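Local coordinates for cellulose-binding protein (Saccharophagus degradans, PDB 2YHG) that may hydrolyse glycosidic bonds in carbohydrate metabolism, this chain being the part that carries its nucleoside hydrolase-like domain and the C-terminal domain, at residues V31-D36 and V48-M53; D42-L47 and D80-A85; A54-L59 and Q316-W321; A232-P235 and T241-D244. One frame throughout, in Å; residues are numbered along the deposited sequence. Where two conformers were deposited one is given.

All four contacts are buried, and three of them meet around one calcium ion: contact 1 brings Asp36 to it, contact 2 Asp43 and contact 4 Asp244. Helix 42-52 serves both contacts 1 and 2, facing the parallel sheet in the first and the next helix in the second. Gln45 of contact 2 bonds to both segments of contact 4, whose Glu242 pairs with Arg49 of contact 1. Contact 3 follows contact 1 along the chain and lies toward the C-terminal part, with zinc in place of calcium. The chemistry varies accordingly: a single imidazole-amide hydrogen bond in contact 1, hydrocarbon in contact 2, a charged cluster in contact 3, and a phenol-carboxylate pair in contact 4.

Contact 1 of 4, residues V31-D36 and V48-M53; sequences VIHTTD and VRQLVM. With CA (calcium ion), chain B.
The imidazole of His33 donates from NE2 to OE1 of Gln50 over 2.7 Å, and this bond carries nearly the whole contact between strand 30-35 and helix 42-52. It is almost straight, 168° at the hydrogen. OE1 lies in the plane of the imidazole and is approached on a lone pair in its own carbonyl plane, although the ring and amide planes are 34° apart. Each side chain spans part of a wide gap, since the CA atoms of His33 and Gln50 are 10.0 Å apart. Gln50 leaves the helix with CG anti to the backbone N (chi1 170°) and bends at chi2, which turns the amide oxygen to the edge of the ring. At the other ring nitrogen, ND1 is hydrogen-bonded to Thr149 OG1, so both nitrogens have partners that restrain the ring's rotation. Trp151 meets the same ring at an incline. Where the strand ends, Asp36 OD1 binds calcium at 2.6 Å, together with Asp43, Asp244, the carbonyl of Trp151 and two waters. A strand leading into a helix of a beta-alpha-beta unit, with one calcium-binding aspartate just after the strand and another in the helix's first turn, is characteristic of the nucleoside hydrolase fold.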
loop_
_atom_site.group_PDB
_atom_site.type_symbol
_atom_site.label_atom_id
_atom_site.label_comp_id
_atom_site.label_asym_id
_atom_site.label_seq_id
_atom_site.Cartn_x
_atom_site.Cartn_y
_atom_site.Cartn_z
ATOM N N VAL A 31 5.993 -5.811 -3.295
ATOM C CA VAL A 31 4.555 -5.970 -3.509
ATOM C C VAL A 31 4.289 -6.701 -4.817
ATOM O O VAL A 31 4.919 -6.424 -5.849
ATOM C CB VAL A 31 3.830 -4.608 -3.510
ATOM C CG1 VAL A 31 2.301 -4.821 -3.577
ATOM C CG2 VAL A 31 4.163 -3.785 -2.296
ATOM N N ILE A 32 3.314 -7.619 -4.777
ATOM C CA ILE A 32 2.795 -8.312 -5.918
ATOM C C ILE A 32 1.286 -8.042 -5.916
ATOM O O ILE A 32 0.624 -8.288 -4.910
ATOM C CB ILE A 32 3.047 -9.822 -5.775
ATOM C CG1 ILE A 32 4.547 -10.116 -5.848
ATOM C CG2 ILE A 32 2.240 -10.616 -6.795
ATOM C CD1 ILE A 32 4.913 -11.517 -5.395
ATOM N N HIS A 33 0.741 -7.633 -7.059
ATOM C CA HIS A 33 -0.693 -7.410 -7.192
ATOM C C HIS A 33 -1.317 -8.498 -8.016
ATOM O O HIS A 33 -0.809 -8.884 -9.067
ATOM C CB HIS A 33 -0.985 -6.075 -7.827
ATOM C CG HIS A 33 -0.487 -4.943 -7.028
ATOM N ND1 HIS A 33 -0.863 -4.772 -5.713
ATOM C CD2 HIS A 33 0.330 -3.909 -7.352
ATOM C CE1 HIS A 33 -0.293 -3.658 -5.282
ATOM N NE2 HIS A 33 0.449 -3.124 -6.242
ATOM N N THR A 34 -2.479 -8.966 -7.558
ATOM C CA THR A 34 -3.354 -9.798 -8.374
ATOM C C THR A 34 -4.637 -9.029 -8.616
ATOM O O THR A 34 -5.136 -8.352 -7.708
ATOM C CB THR A 34 -3.607 -11.194 -7.749
ATOM O OG1 THR A 34 -4.629 -11.168 -6.717
ATOM C CG2 THR A 34 -2.339 -11.813 -7.173
ATOM N N THR A 35 -5.130 -9.038 -9.851
ATOM C CA THR A 35 -6.198 -8.116 -10.246
ATOM C C THR A 35 -7.142 -8.785 -11.237
ATOM O O THR A 35 -6.692 -9.413 -12.231
ATOM C CB THR A 35 -5.629 -6.796 -10.845
ATOM O OG1 THR A 35 -6.679 -6.095 -11.521
ATOM C CG2 THR A 35 -4.503 -7.033 -11.866
ATOM N N ASP A 36 -8.428 -8.597 -11.023
ATOM C CA ASP A 36 -9.469 -9.106 -11.907
ATOM C C ASP A 36 -9.825 -8.116 -12.992
ATOM O O ASP A 36 -10.975 -7.704 -13.143
ATOM C CB ASP A 36 -10.720 -9.495 -11.116
ATOM C CG ASP A 36 -11.325 -8.300 -10.344
ATOM O OD1 ASP A 36 -10.650 -7.348 -10.015
ATOM O OD2 ASP A 36 -12.572 -8.367 -10.078
ATOM N N VAL A 48 -2.613 2.345 -13.213
ATOM C CA VAL A 48 -1.952 3.567 -13.664
ATOM C C VAL A 48 -1.325 4.312 -12.486
ATOM O O VAL A 48 -0.164 4.728 -12.562
ATOM C CB VAL A 48 -2.937 4.452 -14.450
ATOM C CG1 VAL A 48 -2.314 5.846 -14.688
ATOM C CG2 VAL A 48 -3.312 3.784 -15.789
ATOM N N ARG A 49 -2.076 4.486 -11.403
ATOM C CA ARG A 49 -1.507 5.166 -10.242
ATOM C C ARG A 49 -0.310 4.402 -9.685
ATOM O O ARG A 49 0.743 4.989 -9.395
ATOM C CB ARG A 49 -2.534 5.398 -9.143
ATOM C CG ARG A 49 -1.952 6.247 -8.017
ATOM C CD ARG A 49 -2.757 6.251 -6.746
ATOM N NE ARG A 49 -4.135 6.730 -6.954
ATOM C CZ ARG A 49 -4.620 7.914 -6.623
ATOM N NH1 ARG A 49 -3.926 8.785 -5.914
ATOM N NH2 ARG A 49 -5.866 8.199 -6.959
ATOM N N GLN A 50 -0.431 3.081 -9.562
ATOM C CA GLN A 50 0.688 2.302 -9.040
ATOM C C GLN A 50 1.918 2.516 -9.933
ATOM O O GLN A 50 3.052 2.620 -9.421
ATOM C CB GLN A 50 0.338 0.829 -8.944
ATOM C CG GLN A 50 1.491 -0.119 -8.646
ATOM C CD GLN A 50 2.113 0.029 -7.268
ATOM O OE1 GLN A 50 1.830 -0.778 -6.376
ATOM N NE2 GLN A 50 2.957 1.031 -7.086
ATOM N N LEU A 51 1.745 2.543 -11.232
ATOM C CA LEU A 51 2.902 2.683 -12.121
ATOM C C LEU A 51 3.617 4.012 -11.962
ATOM O O LEU A 51 4.843 4.036 -11.952
ATOM C CB LEU A 51 2.516 2.391 -13.557
ATOM C CG LEU A 51 2.156 0.922 -13.822
ATOM C CD1 LEU A 51 1.601 0.829 -15.237
ATOM C CD2 LEU A 51 3.323 0.024 -13.648
ATOM N N VAL A 52 2.890 5.105 -11.827
ATOM C CA VAL A 52 3.566 6.403 -11.654
ATOM C C VAL A 52 4.107 6.589 -10.241
ATOM O O VAL A 52 4.878 7.515 -10.001
ATOM C CB VAL A 52 2.717 7.603 -12.119
ATOM C CG1 VAL A 52 2.345 7.474 -13.587
ATOM C CG2 VAL A 52 1.498 7.841 -11.223
ATOM N N MET A 53 3.738 5.692 -9.335
ATOM C CA MET A 53 4.301 5.588 -7.981
ATOM C C MET A 53 5.381 4.503 -7.884
ATOM O O MET A 53 5.900 4.281 -6.793
ATOM C CB MET A 53 3.165 5.280 -6.942
ATOM C CG MET A 53 2.151 6.420 -6.796
ATOM S SD MET A 53 0.862 6.083 -5.599
ATOM C CE MET A 53 1.784 6.267 -4.079
HETATM CA CA CA B . -10.867 -5.126 -8.690
HETATM O O HOH W 1 -13.044 -6.323 -8.598
HETATM O O HOH W 2 -12.901 -3.548 -8.632
#

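Contact 2 of 4, residues D42-L47 and D80-A85; sequences DDEQSL and DRILNA. With CA (calcium ion), chain B.
Between 42-47 and 80-85 the nearest CA atoms are those of Glu44 and Ile82, 7.7 Å apart. The segments belong to successive helices of the alpha/beta nucleoside hydrolase-like domain, one preceding and one following strand 58-64 of its parallel sheet, and they pack directly on each other. Ile82 carries the contact from its helix, using two branches. Its CD1 methyl reaches the backbone of the neighbouring helix, 3.9 Å from Glu44 CA, and also rests against the first carbons of that glutamate's side chain, which it crosses at about a right angle. Its CG2 branch meets Leu47 one turn further along, where CG2 and Leu47 CD2 are 3.9 Å apart. Leu47 brings that methyl over by turning CG to the far side of CB from its own amide nitrogen (chi1 -177°), the place that CG2 takes in Ile82. Leu51, another turn along, continues the apolar seam by touching Ile82 and Leu83. Glu44 lends its aliphatic base to the packing, and beyond the hydrocarbon a water that donates to Glu44 OE1 at 2.7 Å also accepts a weak bond from Arg81 NH1; the two charged groups do not meet directly.

The N-terminal end of helix 42-52 has a different task. Asp42 OD1 accepts a hydrogen bond from a calcium-bound water. Thr35 OG1, on the preceding strand, is hydrogen-bonded to Asp43 OD2, a second-shell link that helps to fix the carboxylate as it chelates calcium through OD1 at 2.4 Å and OD2 at 2.6 Å.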
loop_
_atom_site.group_PDB
_atom_site.type_symbol
_atom_site.label_atom_id
_atom_site.label_comp_id
_atom_site.label_asym_id
_atom_site.label_seq_id
_atom_site.Cartn_x
_atom_site.Cartn_y
_atom_site.Cartn_z
ATOM N N ASP A 42 -12.029 0.421 -12.437
ATOM C CA ASP A 42 -11.193 0.814 -11.338
ATOM C C ASP A 42 -9.868 0.082 -11.283
ATOM O O ASP A 42 -8.855 0.699 -10.912
ATOM C CB ASP A 42 -11.920 0.960 -10.022
ATOM C CG ASP A 42 -12.392 -0.269 -9.392
ATOM O OD1 ASP A 42 -12.247 -1.370 -9.916
ATOM O OD2 ASP A 42 -12.902 -0.078 -8.213
ATOM N N ASP A 43 -9.791 -1.178 -11.673
ATOM C CA ASP A 43 -8.499 -1.865 -11.640
ATOM C C ASP A 43 -7.507 -1.188 -12.594
ATOM O O ASP A 43 -6.306 -1.158 -12.322
ATOM C CB ASP A 43 -8.633 -3.338 -11.988
ATOM C CG ASP A 43 -9.370 -4.142 -10.920
ATOM O OD1 ASP A 43 -10.592 -3.908 -10.754
ATOM O OD2 ASP A 43 -8.753 -4.926 -10.177
ATOM N N GLU A 44 -7.998 -0.767 -13.771
ATOM C CA GLU A 44 -7.147 -0.051 -14.701
ATOM C C GLU A 44 -6.634 1.248 -14.106
ATOM O O GLU A 44 -5.442 1.583 -14.213
ATOM C CB GLU A 44 -7.903 0.192 -15.990
ATOM C CG GLU A 44 -8.294 -1.058 -16.740
ATOM C CD GLU A 44 -9.459 -0.781 -17.660
ATOM O OE1 GLU A 44 -9.290 0.006 -18.614
ATOM O OE2 GLU A 44 -10.559 -1.300 -17.401
ATOM N N GLN A 45 -7.540 2.011 -13.511
ATOM C CA GLN A 45 -7.187 3.232 -12.836
ATOM C C GLN A 45 -6.088 2.990 -11.801
ATOM O O GLN A 45 -5.107 3.735 -11.718
ATOM C CB GLN A 45 -8.405 3.797 -12.118
ATOM C CG GLN A 45 -9.587 4.201 -12.999
ATOM C CD GLN A 45 -10.764 4.668 -12.169
ATOM O OE1 GLN A 45 -10.962 4.226 -11.029
ATOM N NE2 GLN A 45 -11.555 5.619 -12.702
ATOM N N SER A 46 -6.301 1.992 -10.959
ATOM C CA SER A 46 -5.367 1.686 -9.896
ATOM C C SER A 46 -3.996 1.331 -10.441
ATOM O O SER A 46 -2.988 1.750 -9.861
ATOM C CB SER A 46 -5.918 0.534 -9.047
ATOM O OG SER A 46 -7.079 0.936 -8.308
ATOM N N LEU A 47 -3.938 0.536 -11.514
ATOM C CA LEU A 47 -2.642 0.179 -12.054
ATOM C C LEU A 47 -1.907 1.411 -12.576
ATOM O O LEU A 47 -0.694 1.516 -12.386
ATOM C CB LEU A 47 -2.770 -0.901 -13.105
ATOM C CG LEU A 47 -1.422 -1.378 -13.670
ATOM C CD1 LEU A 47 -0.486 -1.883 -12.576
ATOM C CD2 LEU A 47 -1.647 -2.441 -14.754
ATOM N N ASP A 80 -1.338 -5.344 -20.732
ATOM C CA ASP A 80 -0.441 -5.092 -21.851
ATOM C C ASP A 80 -0.605 -3.653 -22.330
ATOM O O ASP A 80 0.363 -2.979 -22.671
ATOM C CB ASP A 80 -0.796 -6.022 -23.023
ATOM C CG ASP A 80 -0.611 -7.500 -22.748
ATOM O OD1 ASP A 80 0.013 -7.907 -21.748
ATOM O OD2 ASP A 80 -1.115 -8.265 -23.605
ATOM N N ARG A 81 -1.858 -3.216 -22.479
ATOM C CA ARG A 81 -2.178 -1.891 -22.982
ATOM C C ARG A 81 -1.644 -0.803 -22.053
ATOM O O ARG A 81 -1.066 0.201 -22.484
ATOM C CB ARG A 81 -3.703 -1.795 -23.147
ATOM C CG ARG A 81 -4.236 -0.486 -23.670
ATOM C CD ARG A 81 -5.621 -0.669 -24.280
ATOM N NE ARG A 81 -6.237 0.610 -24.552
ATOM C CZ ARG A 81 -6.798 1.361 -23.625
ATOM N NH1 ARG A 81 -6.895 0.923 -22.374
ATOM N NH2 ARG A 81 -7.270 2.553 -23.963
ATOM N N ILE A 82 -1.814 -0.993 -20.754
ATOM C CA ILE A 82 -1.350 -0.037 -19.778
ATOM C C ILE A 82 0.192 -0.008 -19.752
ATOM O O ILE A 82 0.765 1.080 -19.672
ATOM C CB ILE A 82 -1.971 -0.315 -18.403
ATOM C CG1 ILE A 82 -3.473 -0.004 -18.423
ATOM C CG2 ILE A 82 -1.253 0.472 -17.319
ATOM C CD1 ILE A 82 -4.264 -0.573 -17.299
ATOM N N LEU A 83 0.846 -1.153 -19.838
ATOM C CA LEU A 83 2.304 -1.190 -19.885
ATOM C C LEU A 83 2.868 -0.591 -21.163
ATOM O O LEU A 83 3.943 0.004 -21.128
ATOM C CB LEU A 83 2.821 -2.600 -19.660
ATOM C CG LEU A 83 2.646 -3.169 -18.249
ATOM C CD1 LEU A 83 3.285 -4.547 -18.170
ATOM C CD2 LEU A 83 3.232 -2.252 -17.200
ATOM N N ASN A 84 2.126 -0.649 -22.269
ATOM C CA ASN A 84 2.573 0.047 -23.483
ATOM C C ASN A 84 2.575 1.545 -23.239
ATOM O O ASN A 84 3.513 2.248 -23.619
ATOM C CB ASN A 84 1.665 -0.331 -24.651
ATOM C CG ASN A 84 2.077 0.296 -25.929
ATOM O OD1 ASN A 84 3.206 0.129 -26.387
ATOM N ND2 ASN A 84 1.187 1.089 -26.494
ATOM N N ALA A 85 1.546 2.063 -22.575
ATOM C CA ALA A 85 1.513 3.474 -22.183
ATOM C C ALA A 85 2.648 3.809 -21.224
ATOM O O ALA A 85 3.304 4.853 -21.354
ATOM C CB ALA A 85 0.166 3.844 -21.565
HETATM CA CA CA B . -10.867 -5.126 -8.690
HETATM O O HOH W 2 -12.901 -3.548 -8.632
HETATM O O HOH W 3 -6.893 0.909 -19.478
HETATM O O HOH W 1 -13.044 -6.323 -8.598
#

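Contact 3 of 4, residues A54-L59 and Q316-W321; sequences ANEYDL and QARMDW. With ZN (zinc ion), chain I.
The guanidinium of Arg318 has Asn55 and Glu56 at its edge and the indole of Trp321 over one face, with CH2 of the indole 3.6 Å above the plane and shifted toward the rim. NH2 gives a salt bridge to Glu56 OE2 at 2.8 Å. That oxygen lies in the guanidinium plane but is met on its anti side, well out of the plane of the carboxylate, which stands at 87° to the guanidinium. NH1 bonds to Asn55 OD1, also at 2.8 Å; here the donor sits on a lone pair in the amide plane, OD1 is slightly tilted from the guanidinium plane, and the two flat groups are turned by only 32°. Glu56 can reach in because its chain folds back at chi2 (-64°), which also lays CG 3.4 Å from Arg318 NH2. A weak bond from Asn55 ND2 to Glu56 OE2, 3.0 Å long, ties the two acceptors together.

Among its further partners, Asp314 forms a salt bridge with NE, NH1 also donates to the carbonyl of Val52, and NH2 bonds to a buffer molecule, probably from the crystallisation liquor. Trp321 bonds through NE1 to the carbonyl of Asn331 and stacks with His96 and His332. Two residues after Arg318, Asp320 OD1 binds zinc at 2.1 Å, with His227 and three waters among the other ligands. Because Asn331 and His332 help to bind the second calcium along with aspartates of the C-terminal beta domain, this arginine-centred cluster is consistent with a place at the junction between that domain and the nucleoside hydrolase-like domain.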
loop_
_atom_site.group_PDB
_atom_site.type_symbol
_atom_site.label_atom_id
_atom_site.label_comp_id
_atom_site.label_asym_id
_atom_site.label_seq_id
_atom_site.Cartn_x
_atom_site.Cartn_y
_atom_site.Cartn_z
ATOM N N ALA A 54 5.693 3.822 -8.975
ATOM C CA ALA A 54 6.427 2.556 -8.866
ATOM C C ALA A 54 7.865 2.719 -8.392
ATOM O O ALA A 54 8.476 1.784 -7.912
ATOM C CB ALA A 54 6.376 1.770 -10.169
ATOM N N ASN A 55 8.434 3.911 -8.541
ATOM C CA ASN A 55 9.760 4.179 -8.008
ATOM C C ASN A 55 9.831 4.025 -6.481
ATOM O O ASN A 55 10.921 3.884 -5.927
ATOM C CB ASN A 55 10.204 5.606 -8.370
ATOM C CG ASN A 55 9.407 6.643 -7.609
ATOM O OD1 ASN A 55 8.188 6.739 -7.798
ATOM N ND2 ASN A 55 10.067 7.395 -6.722
ATOM N N GLU A 56 8.692 4.069 -5.797
ATOM C CA GLU A 56 8.638 3.983 -4.343
ATOM C C GLU A 56 8.543 2.556 -3.829
ATOM O O GLU A 56 8.554 2.380 -2.604
ATOM C CB GLU A 56 7.405 4.754 -3.797
ATOM C CG GLU A 56 7.312 6.194 -4.250
ATOM C CD GLU A 56 8.437 7.102 -3.783
ATOM O OE1 GLU A 56 9.167 6.765 -2.803
ATOM O OE2 GLU A 56 8.497 8.245 -4.312
ATOM N N TYR A 57 8.468 1.579 -4.724
ATOM C CA TYR A 57 8.194 0.183 -4.393
ATOM C C TYR A 57 9.228 -0.708 -5.056
ATOM O O TYR A 57 9.854 -0.298 -6.045
ATOM C CB TYR A 57 6.824 -0.254 -4.966
ATOM C CG TYR A 57 5.645 0.502 -4.406
ATOM C CD1 TYR A 57 5.352 1.781 -4.806
ATOM C CD2 TYR A 57 4.823 -0.080 -3.457
ATOM C CE1 TYR A 57 4.253 2.449 -4.336
ATOM C CE2 TYR A 57 3.696 0.576 -2.986
ATOM C CZ TYR A 57 3.400 1.834 -3.430
ATOM O OH TYR A 57 2.290 2.527 -3.026
ATOM N N ASP A 58 9.257 -1.965 -4.638
ATOM C CA ASP A 58 9.770 -3.048 -5.442
ATOM C C ASP A 58 8.597 -3.900 -5.892
ATOM O O ASP A 58 8.184 -4.855 -5.209
ATOM C CB ASP A 58 10.810 -3.858 -4.689
ATOM C CG ASP A 58 12.174 -3.164 -4.711
ATOM O OD1 ASP A 58 12.619 -2.728 -5.795
ATOM O OD2 ASP A 58 12.801 -3.034 -3.641
ATOM N N LEU A 59 8.022 -3.509 -7.019
ATOM C CA LEU A 59 6.908 -4.261 -7.589
ATOM C C LEU A 59 7.480 -5.546 -8.195
ATOM O O LEU A 59 8.371 -5.484 -9.027
ATOM C CB LEU A 59 6.168 -3.374 -8.605
ATOM C CG LEU A 59 4.951 -3.881 -9.384
ATOM C CD1 LEU A 59 3.839 -4.297 -8.489
ATOM C CD2 LEU A 59 4.489 -2.835 -10.377
ATOM N N GLN A 316 -1.350 13.876 -8.756
ATOM C CA GLN A 316 -1.300 15.037 -9.668
ATOM C C GLN A 316 0.133 15.319 -10.100
ATOM O O GLN A 316 0.413 15.482 -11.301
ATOM C CB GLN A 316 -1.954 16.235 -9.020
ATOM C CG GLN A 316 -1.849 17.494 -9.848
ATOM C CD GLN A 316 -2.361 18.744 -9.181
ATOM O OE1 GLN A 316 -3.104 18.710 -8.206
ATOM N NE2 GLN A 316 -1.965 19.890 -9.730
ATOM N N ALA A 317 1.054 15.428 -9.142
ATOM C CA ALA A 317 2.446 15.717 -9.464
ATOM C C ALA A 317 3.056 14.615 -10.281
ATOM O O ALA A 317 3.809 14.894 -11.221
ATOM C CB ALA A 317 3.248 15.940 -8.191
ATOM N N ARG A 318 2.744 13.352 -9.963
ATOM C CA ARG A 318 3.350 12.254 -10.709
ATOM C C ARG A 318 2.870 12.184 -12.161
ATOM O O ARG A 318 3.631 11.772 -13.031
ATOM C CB ARG A 318 3.141 10.940 -9.965
ATOM C CG ARG A 318 3.907 10.863 -8.678
ATOM C CD ARG A 318 3.487 9.677 -7.840
ATOM N NE ARG A 318 4.225 9.573 -6.586
ATOM C CZ ARG A 318 5.453 9.119 -6.468
ATOM N NH1 ARG A 318 6.074 8.554 -7.485
ATOM N NH2 ARG A 318 6.046 9.201 -5.291
ATOM N N MET A 319 1.636 12.578 -12.423
ATOM C CA MET A 319 1.193 12.681 -13.800
ATOM C C MET A 319 1.856 13.840 -14.536
ATOM O O MET A 319 2.027 13.780 -15.756
ATOM C CB MET A 319 -0.318 12.778 -13.892
ATOM C CG MET A 319 -1.034 11.506 -13.444
ATOM S SD MET A 319 -0.530 9.990 -14.292
ATOM C CE MET A 319 -0.995 10.394 -15.954
ATOM N N ASP A 320 2.295 14.867 -13.813
ATOM C CA ASP A 320 3.196 15.868 -14.376
ATOM C C ASP A 320 4.544 15.278 -14.701
ATOM O O ASP A 320 5.088 15.569 -15.771
ATOM C CB ASP A 320 3.323 17.054 -13.431
ATOM C CG ASP A 320 2.006 17.775 -13.209
ATOM O OD1 ASP A 320 1.048 17.583 -14.025
ATOM O OD2 ASP A 320 1.926 18.554 -12.223
ATOM N N TRP A 321 5.100 14.471 -13.807
ATOM C CA TRP A 321 6.334 13.779 -14.113
ATOM C C TRP A 321 6.222 13.043 -15.443
ATOM O O TRP A 321 7.161 13.005 -16.230
ATOM C CB TRP A 321 6.729 12.786 -13.031
ATOM C CG TRP A 321 7.013 13.312 -11.691
ATOM C CD1 TRP A 321 6.883 14.585 -11.233
ATOM C CD2 TRP A 321 7.380 12.521 -10.570
ATOM N NE1 TRP A 321 7.155 14.636 -9.898
ATOM C CE2 TRP A 321 7.471 13.383 -9.459
ATOM C CE3 TRP A 321 7.666 11.176 -10.410
ATOM C CZ2 TRP A 321 7.865 12.941 -8.190
ATOM C CZ3 TRP A 321 8.064 10.728 -9.148
ATOM C CH2 TRP A 321 8.156 11.600 -8.070
HETATM ZN ZN ZN I . -0.890 18.277 -14.100
HETATM O O HOH W 4 -1.501 16.650 -12.951
HETATM O O HOH W 5 -0.505 19.462 -12.390
HETATM O O HOH W 6 -2.760 19.149 -14.022
#

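Contact 4 of 4, residues A232-P235 and T241-D244. With CA (calcium ion), chain B.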
loop_
_atom_site.group_PDB
_atom_site.type_symbol
_atom_site.label_atom_id
_atom_site.label_comp_id
_atom_site.label_asym_id
_atom_site.label_seq_id
_atom_site.Cartn_x
_atom_site.Cartn_y
_atom_site.Cartn_z
ATOM N N ALA A 232 -4.350 8.545 -20.958
ATOM C CA ALA A 232 -5.254 8.045 -21.975
ATOM C C ALA A 232 -5.711 6.599 -21.686
ATOM O O ALA A 232 -6.686 6.131 -22.271
ATOM C CB ALA A 232 -4.602 8.144 -23.346
ATOM N N VAL A 233 -4.992 5.868 -20.837
ATOM C CA VAL A 233 -5.426 4.528 -20.433
ATOM C C VAL A 233 -5.994 4.491 -19.001
ATOM O O VAL A 233 -6.222 3.408 -18.452
ATOM C CB VAL A 233 -4.296 3.478 -20.619
ATOM C CG1 VAL A 233 -3.899 3.357 -22.079
ATOM C CG2 VAL A 233 -3.106 3.781 -19.749
ATOM N N TYR A 234 -6.261 5.660 -18.429
ATOM C CA TYR A 234 -6.947 5.782 -17.133
ATOM C C TYR A 234 -8.421 6.000 -17.431
ATOM O O TYR A 234 -8.802 7.085 -17.862
ATOM C CB TYR A 234 -6.357 6.946 -16.343
ATOM C CG TYR A 234 -6.880 7.045 -14.929
ATOM C CD1 TYR A 234 -8.126 7.542 -14.660
ATOM C CD2 TYR A 234 -6.108 6.657 -13.820
ATOM C CE1 TYR A 234 -8.652 7.605 -13.383
ATOM C CE2 TYR A 234 -6.620 6.721 -12.513
ATOM C CZ TYR A 234 -7.882 7.194 -12.307
ATOM O OH TYR A 234 -8.456 7.233 -11.077
ATOM N N PRO A 235 -9.277 4.997 -17.254
ATOM C CA PRO A 235 -10.667 5.151 -17.695
ATOM C C PRO A 235 -11.496 5.928 -16.676
ATOM O O PRO A 235 -11.099 6.039 -15.510
ATOM C CB PRO A 235 -11.156 3.717 -17.771
ATOM C CG PRO A 235 -10.358 3.008 -16.684
ATOM C CD PRO A 235 -9.001 3.626 -16.788
ATOM N N THR A 241 -14.192 5.066 -7.945
ATOM C CA THR A 241 -12.854 5.281 -8.448
ATOM C C THR A 241 -11.864 4.489 -7.580
ATOM O O THR A 241 -11.889 4.587 -6.357
ATOM C CB THR A 241 -12.511 6.752 -8.447
ATOM O OG1 THR A 241 -13.272 7.336 -9.503
ATOM C CG2 THR A 241 -11.066 7.048 -8.668
ATOM N N GLU A 242 -11.024 3.680 -8.217
ATOM C CA GLU A 242 -9.840 3.093 -7.565
ATOM C C GLU A 242 -10.189 2.459 -6.205
ATOM O O GLU A 242 -9.452 2.600 -5.229
ATOM C CB GLU A 242 -8.732 4.142 -7.397
ATOM C CG GLU A 242 -8.122 4.515 -8.718
ATOM C CD GLU A 242 -6.912 5.363 -8.575
ATOM O OE1 GLU A 242 -5.954 4.918 -7.870
ATOM O OE2 GLU A 242 -6.876 6.529 -9.081
ATOM N N GLY A 243 -11.196 1.591 -6.160
ATOM C CA GLY A 243 -11.500 0.897 -4.925
ATOM C C GLY A 243 -10.354 0.027 -4.406
ATOM O O GLY A 243 -10.273 -0.204 -3.200
ATOM N N ASP A 244 -9.494 -0.453 -5.311
ATOM C CA ASP A 244 -8.406 -1.336 -4.925
ATOM C C ASP A 244 -7.133 -0.598 -4.542
ATOM O O ASP A 244 -6.199 -1.218 -4.026
ATOM C CB ASP A 244 -8.095 -2.280 -6.050
ATOM C CG ASP A 244 -9.276 -3.116 -6.432
ATOM O OD1 ASP A 244 -9.855 -3.692 -5.490
ATOM O OD2 ASP A 244 -9.664 -3.165 -7.618
HETATM CA CA CA B . -10.867 -5.126 -8.690
HETATM O O HOH W 2 -12.901 -3.548 -8.632
HETATM O O HOH W 1 -13.044 -6.323 -8.598
#
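Tyr234 and Glu242 form the tight part of this contact: the phenol OH donates to Glu242 OE2 over a short 2.6 Å. Both residues lie in the long loop between helices 228-232 and 246-249, which in this nucleoside hydrolase-like domain carries one of the calcium ligands. The carboxylate oxygen sits at the edge of the phenol ring, near its plane, and receives the hydroxyl on its anti side, 15° out of the carboxylate plane; ring and carboxylate stand 73° apart. Only the end of the Tyr234 side chain comes close to Glu242. Beside the bond, Thr241 CG2 comes within 3.6 Å of the phenol OH. The other carboxylate oxygen, OE1, is engaged by Arg49 and Thr245, so the buried charge of Glu242 is probably well compensated.

The outer end is looser. Ala232 is exposed and Pro235 partly so, and neither touches 241-244; the two segments are joined there through helix 42-52, where Gln45 bonds to the carbonyl of Pro235 and to the amide of Glu242. Beyond Glu242, whose backbone adopts a left-handed conformation (phi 49°), the loop continues to Asp244, whose OD2 binds calcium at 2.5 Å.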